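Local atomic coordinates of putative PLP-dependent aminotransferase (Bacillus cereus ATCC 10987, PDB entry 3JU7), a protein that probably acts as a pyridoxal phosphate-dependent aminotransferase of the DegT/DnrJ/EryC1/StrS family, working as a dimer. Residues M67-L72 with M182-F187; T87-P92 with H324-F329; T117-K122 with E149-K154; T258-W263 with E359-I364. All coordinates share one frame; numbering follows the deposited sequence.

Interaction 1: residues M67-L72 with M182-F187; sequences MAAIQL and MIIYSF
Helix-on-sheet packing inside the chain joins A69 and L72 of helix 62-73 to M182 and I184 of strand 182-186, through carbon and selenium atoms alone. The two short axes run nearly antiparallel, at 164°, and come within 9.4 Å, a usual spacing for a helix laid on a sheet. A69 CB faces the strand and meets two longer side chains at once. M182 is a selenomethionine, and its SE lies 3.9 Å from A69 CB. I184 CD1 reaches the same methyl, A69 CB, also at 3.9 Å. M182 leaves the strand with CG beside its backbone N (chi1 -83°) and then runs extended, which carries the terminal CE past A69 to L72 CD2 at 4.2 Å. I183, between the two, points to the other side of the sheet and packs on L145, as strand alternation demands. I212 of helix 206-215 adds to the same apolar layer by touching both A68 and M182. On another side of the helix, M67 and Q71 pack on W97 of the second subunit. Further along the strand, S186 OG hydrogen-bonds OP3 of the pyridoxal phosphate-modified residue at position 191. A helix covering a sheet whose strand leads to the cofactor phosphate is characteristic of the large domain of fold-type I PLP enzymes.

Interaction 2: residues T87-P92 with H324-F329; sequences TFPATP and HQQVLF
A loop folded over the start of a helix, at the dimer interface of this fold-type I PLP enzyme, brings F329 and Q326 against P89 and P92. P92 lies on helix 90-97, while residues 326-329 belong to the loop between helices 301-309 and 338-346. P92 CG sits over one face of the F329 phenyl in a CH-pi contact, 3.9 Å from the ring centroid and 22° off the normal, and P92 CB comes to 3.6 Å from F329 CE1. On the opposite face, L328 CB stands over the centre of the ring, 4.1 Å above its plane, so the phenyl is held between a proline and its own neighbour in sequence. P89 CB adds an oblique contact to F329 CE2 at 4.0 Å. No hydrogen bond links the segments, and the polar end of Q326 is held by others: OE1 accepts from C226 N of the second subunit, and NE2 donates to P321 O. The loop is bonded to the second subunit again through V327 N, which hydrogen-bonds E225 OE2 of that chain. Extended beyond CG, the Q326 side chain crosses P89 at about a right angle and leaves OE1 3.5 Å from P89 CG.

Interaction 3: residues T117-K122 with E149-K154; sequences TVLWDK and EELEKK
W120 lays the six-membered ring of its indole over the branched end of L151, the two side chains coming from opposite directions. L151 CD2 stands over one face in a CH-pi contact, 4.1 Å from the centroid of that ring and 16° off its normal. Next to it, L151 CG comes to 3.5 Å from W120 CH2, and L151 CD1 reaches W120 CZ3 at 3.8 Å, so CG and both methyls spread across the far end of the indole. Two conformers of W120 are deposited, and this overlap holds for the one described. In it, chi1 is -102°, away from a staggered value, and the bond leaving CA does not aim at L151; the length of the indole brings its end across. Helices 116-126 and 146-153 are consecutive helices of the alternating helix-strand order of the large domain, with strand 130-133 between them in sequence, and the contact packs one against the other. Deeper in, L119 CD2 meets L151 CD1 at 4.2 Å, while Y148 also touches L119. On the surface of helix 146-153, K153 NZ and E150 OE1 form a salt bridge at 3.3 Å, its hydrogen bond weak. E152 OE2 pairs with K73 NZ and also takes the backbone N-H of V158, fastening this helix to helix 62-73 and to the residues leading into strand 159-161.

Interaction 4: residues T258-W263 with E359-I364; sequences TRISEW and EIVEQI
Helices 250-270 and 358-368 pack against each other, coming close enough that W263 CA and V361 CA stand 7.0 Å apart. They belong to the C-terminal part of the chain, which in fold-type I PLP enzymes forms the smaller domain, and V361 enters the neighbouring helix as a knob in a hole. Its four surrounding residues, I260, W263, Y264 and L267, have the spacing i, i+3, i+4 and i+7 that defines such a hole. The two methyls of V361 divide the work. CG1, anti to the backbone N (chi1 -178°), heads for the main chain of the other helix and lies 4.1 Å from W263 C. CG2, beside the backbone N, turns to the side chains: it meets I260 CG2 at 4.0 Å and, approaching the indole obliquely, W263 CE3 at 4.3 Å. No polar bond crosses between the segments. I260 extends the apolar seam by touching L352 and M356, which lie in loops. On the side of the helix turned from V361, S261 OG is bonded to R257 O and to Q288 OE1. W263 is packed against its own helix as well: the R259 guanidinium has W263 CZ2 at its edge, in its plane, and R259 O lies 3.4 Å above the plane of the indole, offset toward its rim.

Interactions 1, 2 and 3 lie in one region of the chain, while interaction 4 is set apart: its centre is about 33 Å from that of interaction 1, about 31 Å from that of interaction 2 and about 39 Å from that of interaction 3. Interactions 1 and 3 come within about 5 Å at their nearest atoms without touching, and the K73-E152 pair connects their helices. Interactions 1 and 2 have centres about 17 Å apart, and both border the second subunit. Along the chain, interaction 3 is nested inside the loops closed by interactions 1 and 2. The strand of interaction 1 runs on to S186, next to the cofactor-bearing residue.

Interaction 1: residues M67-L72 with M182-F187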
# COMPACT_ATOMS: atom_id res chain seq x y z
N MSE A 67 2.25 -6.34 -7.40
CA MSE A 67 3.14 -5.35 -8.01
C MSE A 67 4.61 -5.62 -7.70
O MSE A 67 5.46 -5.63 -8.60
CB MSE A 67 2.73 -3.92 -7.60
CG MSE A 67 1.42 -3.46 -8.28
SE MSE A 67 0.66 -1.93 -7.37
CE MSE A 67 1.96 -0.74 -7.82
N ALA A 68 4.90 -5.89 -6.43
CA ALA A 68 6.25 -6.16 -5.98
C ALA A 68 6.79 -7.39 -6.72
O ALA A 68 7.90 -7.37 -7.32
CB ALA A 68 6.26 -6.43 -4.51
N ALA A 69 5.99 -8.47 -6.66
CA ALA A 69 6.37 -9.77 -7.23
C ALA A 69 6.62 -9.71 -8.75
O ALA A 69 7.64 -10.18 -9.22
CB ALA A 69 5.33 -10.85 -6.87
N ILE A 70 5.73 -9.10 -9.49
CA ILE A 70 5.90 -8.94 -10.94
C ILE A 70 7.13 -8.10 -11.28
O ILE A 70 7.93 -8.48 -12.12
CB ILE A 70 4.63 -8.31 -11.57
CG1 ILE A 70 3.49 -9.33 -11.57
CG2 ILE A 70 4.89 -7.75 -13.01
CD1 ILE A 70 2.12 -8.71 -11.56
N GLN A 71 7.27 -6.96 -10.59
CA GLN A 71 8.45 -6.08 -10.75
C GLN A 71 9.74 -6.86 -10.49
O GLN A 71 10.64 -6.79 -11.30
CB GLN A 71 8.36 -4.86 -9.81
CG GLN A 71 9.56 -3.93 -9.92
CD GLN A 71 9.74 -3.35 -11.33
OE1 GLN A 71 8.77 -3.08 -12.02
NE2 GLN A 71 10.99 -3.18 -11.74
N LEU A 72 9.84 -7.63 -9.41
CA LEU A 72 11.05 -8.45 -9.16
C LEU A 72 11.30 -9.52 -10.22
O LEU A 72 12.42 -9.73 -10.67
CB LEU A 72 10.96 -9.16 -7.79
CG LEU A 72 12.09 -10.13 -7.45
CD1 LEU A 72 13.39 -9.35 -7.31
CD2 LEU A 72 11.76 -10.93 -6.19
N MSE A 182 6.21 -17.22 -7.25
CA MSE A 182 5.62 -16.54 -6.11
C MSE A 182 4.11 -16.71 -6.12
O MSE A 182 3.51 -16.82 -7.19
CB MSE A 182 5.99 -15.06 -6.13
CG MSE A 182 7.34 -14.88 -5.53
SE MSE A 182 8.16 -13.17 -5.56
CE MSE A 182 9.27 -13.61 -4.03
N ILE A 183 3.54 -16.80 -4.92
CA ILE A 183 2.10 -16.84 -4.72
C ILE A 183 1.68 -15.64 -3.87
O ILE A 183 2.26 -15.38 -2.81
CB ILE A 183 1.67 -18.18 -4.07
CG1 ILE A 183 2.39 -19.33 -4.82
CG2 ILE A 183 0.18 -18.29 -4.07
CD1 ILE A 183 1.66 -20.58 -5.06
N ILE A 184 0.70 -14.90 -4.36
CA ILE A 184 0.12 -13.77 -3.67
C ILE A 184 -1.26 -14.14 -3.09
O ILE A 184 -2.09 -14.73 -3.75
CB ILE A 184 -0.07 -12.56 -4.61
CG1 ILE A 184 1.21 -12.25 -5.44
CG2 ILE A 184 -0.52 -11.37 -3.81
CD1 ILE A 184 2.56 -12.49 -4.72
N TYR A 185 -1.46 -13.80 -1.82
CA TYR A 185 -2.70 -14.03 -1.15
C TYR A 185 -3.12 -12.73 -0.50
O TYR A 185 -2.26 -11.89 -0.11
CB TYR A 185 -2.57 -15.06 -0.01
CG TYR A 185 -1.95 -16.38 -0.31
CD1 TYR A 185 -2.71 -17.49 -0.69
CD2 TYR A 185 -0.58 -16.58 -0.08
CE1 TYR A 185 -2.09 -18.77 -0.95
CE2 TYR A 185 0.03 -17.82 -0.32
CZ TYR A 185 -0.71 -18.92 -0.76
OH TYR A 185 -0.03 -20.15 -0.95
N SER A 186 -4.42 -12.60 -0.30
CA SER A 186 -5.00 -11.41 0.31
C SER A 186 -5.57 -11.69 1.70
O SER A 186 -6.10 -12.76 1.94
CB SER A 186 -6.09 -10.84 -0.60
OG SER A 186 -6.69 -9.71 0.00
N PHE A 187 -5.45 -10.71 2.59
CA PHE A 187 -6.11 -10.73 3.88
C PHE A 187 -7.17 -9.59 3.97
O PHE A 187 -7.53 -9.12 5.05
CB PHE A 187 -5.09 -10.55 5.01
CG PHE A 187 -3.98 -11.58 5.07
CD1 PHE A 187 -4.19 -12.93 4.80
CD2 PHE A 187 -2.71 -11.19 5.50
CE1 PHE A 187 -3.14 -13.86 4.91
CE2 PHE A 187 -1.65 -12.12 5.62
CZ PHE A 187 -1.88 -13.46 5.34

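Interaction 2: residues T87-P92 with H324-F329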
# COMPACT_ATOMS: atom_id res chain seq x y z
N THR A 87 -10.66 -12.49 -14.18
CA THR A 87 -9.99 -12.28 -12.90
C THR A 87 -10.44 -10.92 -12.35
O THR A 87 -11.14 -10.19 -13.03
CB THR A 87 -8.44 -12.32 -13.03
OG1 THR A 87 -7.82 -12.26 -11.73
CG2 THR A 87 -7.93 -11.13 -13.91
N PHE A 88 -10.06 -10.60 -11.12
CA PHE A 88 -10.37 -9.32 -10.52
C PHE A 88 -9.42 -8.27 -11.15
O PHE A 88 -8.31 -8.60 -11.52
CB PHE A 88 -10.20 -9.41 -9.02
CG PHE A 88 -10.65 -8.16 -8.27
CD1 PHE A 88 -11.99 -7.83 -8.20
CD2 PHE A 88 -9.75 -7.42 -7.52
CE1 PHE A 88 -12.41 -6.72 -7.52
CE2 PHE A 88 -10.18 -6.32 -6.83
CZ PHE A 88 -11.53 -5.97 -6.83
N PRO A 89 -9.87 -7.01 -11.29
CA PRO A 89 -9.00 -6.04 -11.98
C PRO A 89 -7.65 -5.74 -11.33
O PRO A 89 -6.78 -5.23 -12.01
CB PRO A 89 -9.88 -4.80 -12.09
CG PRO A 89 -11.28 -5.35 -12.22
CD PRO A 89 -11.28 -6.55 -11.27
N ALA A 90 -7.48 -6.04 -10.05
CA ALA A 90 -6.18 -5.91 -9.41
C ALA A 90 -5.05 -6.59 -10.24
O ALA A 90 -3.91 -6.06 -10.30
CB ALA A 90 -6.24 -6.48 -7.95
N THR A 91 -5.36 -7.71 -10.93
CA THR A 91 -4.30 -8.47 -11.62
C THR A 91 -3.75 -7.72 -12.81
O THR A 91 -2.54 -7.51 -12.89
CB THR A 91 -4.73 -9.90 -12.05
OG1 THR A 91 -5.46 -10.51 -10.98
CG2 THR A 91 -3.50 -10.76 -12.42
N PRO A 92 -4.61 -7.31 -13.77
CA PRO A 92 -3.98 -6.53 -14.85
C PRO A 92 -3.43 -5.15 -14.39
O PRO A 92 -2.42 -4.66 -14.93
CB PRO A 92 -5.10 -6.37 -15.89
CG PRO A 92 -6.41 -6.61 -15.13
CD PRO A 92 -6.02 -7.60 -14.04
N HIS A 324 -11.24 -7.96 -19.89
CA HIS A 324 -11.11 -7.56 -21.28
C HIS A 324 -12.33 -6.78 -21.73
O HIS A 324 -12.27 -6.08 -22.73
CB HIS A 324 -10.86 -8.78 -22.20
CG HIS A 324 -12.08 -9.60 -22.54
ND1 HIS A 324 -12.59 -10.57 -21.70
CD2 HIS A 324 -12.83 -9.66 -23.67
CE1 HIS A 324 -13.62 -11.17 -22.27
NE2 HIS A 324 -13.80 -10.62 -23.46
N GLN A 325 -13.44 -6.93 -21.00
CA GLN A 325 -14.70 -6.20 -21.30
C GLN A 325 -14.82 -4.85 -20.57
O GLN A 325 -15.68 -4.04 -20.90
CB GLN A 325 -15.90 -7.10 -20.96
CG GLN A 325 -15.86 -8.45 -21.72
CD GLN A 325 -16.90 -9.42 -21.25
OE1 GLN A 325 -17.22 -9.48 -20.06
NE2 GLN A 325 -17.44 -10.21 -22.20
N GLN A 326 -13.98 -4.62 -19.57
CA GLN A 326 -14.01 -3.37 -18.80
C GLN A 326 -13.24 -2.29 -19.51
O GLN A 326 -12.23 -2.56 -20.19
CB GLN A 326 -13.45 -3.56 -17.40
CG GLN A 326 -14.34 -4.44 -16.62
CD GLN A 326 -13.90 -4.68 -15.21
OE1 GLN A 326 -13.37 -3.80 -14.54
NE2 GLN A 326 -14.15 -5.87 -14.75
N VAL A 327 -13.72 -1.06 -19.34
CA VAL A 327 -13.21 0.09 -20.08
C VAL A 327 -11.69 0.13 -20.12
O VAL A 327 -11.09 0.28 -21.18
CB VAL A 327 -13.78 1.40 -19.49
CG1 VAL A 327 -13.01 2.65 -20.02
CG2 VAL A 327 -15.28 1.48 -19.79
N LEU A 328 -11.03 -0.03 -18.99
CA LEU A 328 -9.59 0.23 -18.99
C LEU A 328 -8.79 -0.77 -19.80
O LEU A 328 -7.72 -0.47 -20.26
CB LEU A 328 -9.03 0.30 -17.58
CG LEU A 328 -7.73 1.07 -17.46
CD1 LEU A 328 -7.99 2.57 -17.56
CD2 LEU A 328 -7.02 0.69 -16.12
N PHE A 329 -9.30 -1.98 -19.98
CA PHE A 329 -8.50 -3.05 -20.54
C PHE A 329 -8.94 -3.52 -21.92
O PHE A 329 -8.44 -4.52 -22.41
CB PHE A 329 -8.57 -4.25 -19.60
CG PHE A 329 -8.34 -3.90 -18.16
CD1 PHE A 329 -7.08 -3.51 -17.74
CD2 PHE A 329 -9.37 -3.98 -17.24
CE1 PHE A 329 -6.85 -3.23 -16.44
CE2 PHE A 329 -9.14 -3.70 -15.90
CZ PHE A 329 -7.89 -3.28 -15.50

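Interaction 3: residues T117-K122 with E149-K154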
# COMPACT_ATOMS: atom_id res chain seq x y z
N THR A 117 -2.87 -25.13 -22.62
CA THR A 117 -2.57 -25.36 -24.02
C THR A 117 -2.47 -24.05 -24.77
O THR A 117 -1.53 -23.82 -25.52
CB THR A 117 -3.65 -26.20 -24.66
OG1 THR A 117 -3.64 -27.48 -24.05
CG2 THR A 117 -3.41 -26.39 -26.12
N VAL A 118 -3.46 -23.20 -24.55
CA VAL A 118 -3.49 -21.91 -25.23
C VAL A 118 -2.35 -21.03 -24.70
O VAL A 118 -1.70 -20.34 -25.48
CB VAL A 118 -4.89 -21.27 -25.10
CG1 VAL A 118 -4.87 -19.83 -25.60
CG2 VAL A 118 -5.95 -22.16 -25.88
N LEU A 119 -2.06 -21.11 -23.40
CA LEU A 119 -0.99 -20.32 -22.80
C LEU A 119 0.38 -20.71 -23.42
O LEU A 119 1.15 -19.83 -23.86
CB LEU A 119 -0.99 -20.49 -21.27
CG LEU A 119 0.23 -19.98 -20.49
CD1 LEU A 119 0.54 -18.49 -20.70
CD2 LEU A 119 0.07 -20.25 -18.99
N TRP A 120 0.66 -22.02 -23.50
CA TRP A 120 1.91 -22.57 -24.08
C TRP A 120 2.10 -22.14 -25.53
O TRP A 120 3.18 -21.72 -25.95
CB TRP A 120 1.88 -24.10 -24.05
CG TRP A 120 2.69 -24.76 -22.97
CD1 TRP A 120 3.67 -25.69 -23.14
CD2 TRP A 120 2.58 -24.54 -21.56
NE1 TRP A 120 4.18 -26.08 -21.92
CE2 TRP A 120 3.53 -25.39 -20.94
CE3 TRP A 120 1.78 -23.72 -20.76
CZ2 TRP A 120 3.70 -25.43 -19.55
CZ3 TRP A 120 1.95 -23.76 -19.39
CH2 TRP A 120 2.90 -24.61 -18.80
N ASP A 121 1.05 -22.26 -26.32
CA ASP A 121 1.19 -21.89 -27.71
C ASP A 121 1.56 -20.45 -27.77
O ASP A 121 2.43 -20.05 -28.55
CB ASP A 121 -0.09 -22.19 -28.50
CG ASP A 121 -0.32 -23.68 -28.73
OD1 ASP A 121 0.55 -24.52 -28.42
OD2 ASP A 121 -1.41 -24.03 -29.22
N LYS A 122 0.94 -19.65 -26.91
CA LYS A 122 1.20 -18.21 -26.92
C LYS A 122 2.61 -17.87 -26.42
O LYS A 122 3.27 -16.98 -26.96
CB LYS A 122 0.12 -17.46 -26.12
CG LYS A 122 0.19 -15.93 -26.22
CD LYS A 122 0.15 -15.41 -27.67
CE LYS A 122 -1.17 -15.65 -28.27
NZ LYS A 122 -1.26 -15.16 -29.70
N GLU A 149 5.22 -24.67 -12.54
CA GLU A 149 6.53 -24.98 -12.03
C GLU A 149 7.43 -25.31 -13.23
O GLU A 149 8.62 -24.94 -13.25
CB GLU A 149 6.44 -26.14 -11.04
CG GLU A 149 7.75 -26.59 -10.46
CD GLU A 149 8.27 -25.68 -9.35
OE1 GLU A 149 7.54 -24.81 -8.84
OE2 GLU A 149 9.44 -25.88 -8.96
N GLU A 150 6.83 -25.91 -14.25
CA GLU A 150 7.59 -26.29 -15.42
C GLU A 150 8.08 -25.07 -16.17
O GLU A 150 9.25 -25.04 -16.63
CB GLU A 150 6.78 -27.20 -16.37
CG GLU A 150 7.64 -28.02 -17.28
CD GLU A 150 8.59 -28.94 -16.50
OE1 GLU A 150 8.13 -29.63 -15.55
OE2 GLU A 150 9.81 -28.96 -16.82
N LEU A 151 7.20 -24.07 -16.27
CA LEU A 151 7.52 -22.78 -16.89
C LEU A 151 8.66 -22.12 -16.16
O LEU A 151 9.60 -21.60 -16.78
CB LEU A 151 6.30 -21.84 -16.94
CG LEU A 151 5.23 -22.06 -18.01
CD1 LEU A 151 4.09 -21.02 -17.87
CD2 LEU A 151 5.85 -22.05 -19.44
N GLU A 152 8.61 -22.15 -14.84
CA GLU A 152 9.69 -21.57 -14.05
C GLU A 152 11.00 -22.28 -14.39
O GLU A 152 11.99 -21.64 -14.69
CB GLU A 152 9.40 -21.66 -12.54
CG GLU A 152 8.52 -20.53 -11.98
CD GLU A 152 9.32 -19.30 -11.57
OE1 GLU A 152 10.51 -19.46 -11.27
OE2 GLU A 152 8.74 -18.18 -11.54
N LYS A 153 10.99 -23.60 -14.40
CA LYS A 153 12.20 -24.33 -14.71
C LYS A 153 12.74 -23.97 -16.10
O LYS A 153 13.94 -24.00 -16.27
CB LYS A 153 12.00 -25.83 -14.55
CG LYS A 153 11.84 -26.26 -13.08
CD LYS A 153 11.84 -27.78 -12.89
CE LYS A 153 10.83 -28.50 -13.78
NZ LYS A 153 10.60 -29.93 -13.39
N LYS A 154 11.86 -23.63 -17.05
CA LYS A 154 12.27 -23.18 -18.41
C LYS A 154 12.68 -21.69 -18.49
O LYS A 154 12.85 -21.17 -19.59
CB LYS A 154 11.11 -23.39 -19.42
CG LYS A 154 10.91 -24.84 -19.94
CD LYS A 154 9.85 -24.96 -21.08

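Interaction 4: residues T258-W263 with E359-I364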
# COMPACT_ATOMS: atom_id res chain seq x y z
N THR A 258 -17.12 -23.99 5.27
CA THR A 258 -17.32 -25.29 4.67
C THR A 258 -18.75 -25.75 4.90
O THR A 258 -19.40 -26.19 3.98
CB THR A 258 -16.35 -26.31 5.19
OG1 THR A 258 -15.02 -25.83 4.96
CG2 THR A 258 -16.57 -27.65 4.47
N ARG A 259 -19.26 -25.59 6.12
CA ARG A 259 -20.63 -25.97 6.42
C ARG A 259 -21.61 -25.28 5.50
O ARG A 259 -22.52 -25.93 5.00
CB ARG A 259 -21.03 -25.61 7.85
CG ARG A 259 -20.62 -26.64 8.88
CD ARG A 259 -21.74 -26.91 9.91
NE ARG A 259 -22.38 -25.68 10.39
CZ ARG A 259 -21.88 -24.83 11.28
NH1 ARG A 259 -20.69 -25.05 11.85
NH2 ARG A 259 -22.57 -23.75 11.63
N ILE A 260 -21.46 -23.97 5.32
CA ILE A 260 -22.39 -23.20 4.48
C ILE A 260 -22.30 -23.68 3.02
O ILE A 260 -23.32 -23.87 2.35
CB ILE A 260 -22.15 -21.69 4.59
CG1 ILE A 260 -22.43 -21.22 6.01
CG2 ILE A 260 -23.07 -20.93 3.67
CD1 ILE A 260 -21.83 -19.86 6.30
N SER A 261 -21.08 -23.93 2.55
CA SER A 261 -20.87 -24.50 1.21
C SER A 261 -21.57 -25.84 1.03
O SER A 261 -22.27 -26.04 0.04
CB SER A 261 -19.38 -24.70 0.91
OG SER A 261 -18.69 -23.46 0.88
N GLU A 262 -21.36 -26.75 2.00
CA GLU A 262 -22.02 -28.05 2.03
C GLU A 262 -23.54 -27.87 1.93
O GLU A 262 -24.19 -28.58 1.16
CB GLU A 262 -21.70 -28.82 3.34
CG GLU A 262 -20.23 -29.29 3.56
CD GLU A 262 -20.04 -30.00 4.92
OE1 GLU A 262 -20.99 -30.68 5.36
OE2 GLU A 262 -18.96 -29.89 5.56
N TRP A 263 -24.09 -26.94 2.70
CA TRP A 263 -25.53 -26.69 2.66
C TRP A 263 -25.98 -26.24 1.26
O TRP A 263 -27.03 -26.63 0.74
CB TRP A 263 -25.95 -25.62 3.67
CG TRP A 263 -25.92 -26.03 5.09
CD1 TRP A 263 -26.09 -27.29 5.58
CD2 TRP A 263 -25.78 -25.17 6.23
NE1 TRP A 263 -26.04 -27.27 6.95
CE2 TRP A 263 -25.85 -25.98 7.37
CE3 TRP A 263 -25.61 -23.79 6.39
CZ2 TRP A 263 -25.74 -25.46 8.66
CZ3 TRP A 263 -25.49 -23.28 7.66
CH2 TRP A 263 -25.55 -24.11 8.78
N GLU A 359 -31.31 -21.93 6.86
CA GLU A 359 -32.57 -21.39 6.35
C GLU A 359 -32.30 -20.22 5.39
O GLU A 359 -33.07 -20.01 4.46
CB GLU A 359 -33.59 -21.02 7.46
CG GLU A 359 -33.07 -20.15 8.62
CD GLU A 359 -32.43 -20.94 9.80
OE1 GLU A 359 -32.44 -22.20 9.75
OE2 GLU A 359 -31.94 -20.30 10.77
N ILE A 360 -31.20 -19.50 5.58
CA ILE A 360 -30.85 -18.43 4.63
C ILE A 360 -30.41 -19.02 3.29
O ILE A 360 -30.89 -18.57 2.25
CB ILE A 360 -29.85 -17.44 5.20
CG1 ILE A 360 -30.52 -16.64 6.31
CG2 ILE A 360 -29.35 -16.48 4.12
CD1 ILE A 360 -29.54 -15.84 7.15
N VAL A 361 -29.55 -20.04 3.30
CA VAL A 361 -29.17 -20.72 2.04
C VAL A 361 -30.44 -21.21 1.28
O VAL A 361 -30.61 -20.94 0.09
CB VAL A 361 -28.21 -21.91 2.27
CG1 VAL A 361 -27.81 -22.53 0.96
CG2 VAL A 361 -26.96 -21.48 3.03
N GLU A 362 -31.31 -21.90 2.01
CA GLU A 362 -32.59 -22.38 1.48
C GLU A 362 -33.42 -21.27 0.81
O GLU A 362 -33.85 -21.44 -0.32
CB GLU A 362 -33.39 -23.12 2.55
CG GLU A 362 -34.75 -23.68 2.07
CD GLU A 362 -35.42 -24.65 3.06
OE1 GLU A 362 -35.16 -24.61 4.29
OE2 GLU A 362 -36.23 -25.46 2.59
N GLN A 363 -33.65 -20.15 1.50
CA GLN A 363 -34.28 -19.00 0.86
C GLN A 363 -33.66 -18.80 -0.50
O GLN A 363 -34.36 -18.73 -1.49
CB GLN A 363 -34.01 -17.68 1.62
CG GLN A 363 -34.84 -17.36 2.87
CD GLN A 363 -34.69 -15.88 3.31
OE1 GLN A 363 -34.71 -14.96 2.48
NE2 GLN A 363 -34.54 -15.66 4.62
N ILE A 364 -32.34 -18.71 -0.52
CA ILE A 364 -31.60 -18.32 -1.72
C ILE A 364 -31.78 -19.36 -2.80
O ILE A 364 -32.20 -19.04 -3.91
CB ILE A 364 -30.10 -18.08 -1.39
CG1 ILE A 364 -29.93 -16.82 -0.52
CG2 ILE A 364 -29.26 -17.94 -2.66
CD1 ILE A 364 -28.51 -16.66 0.09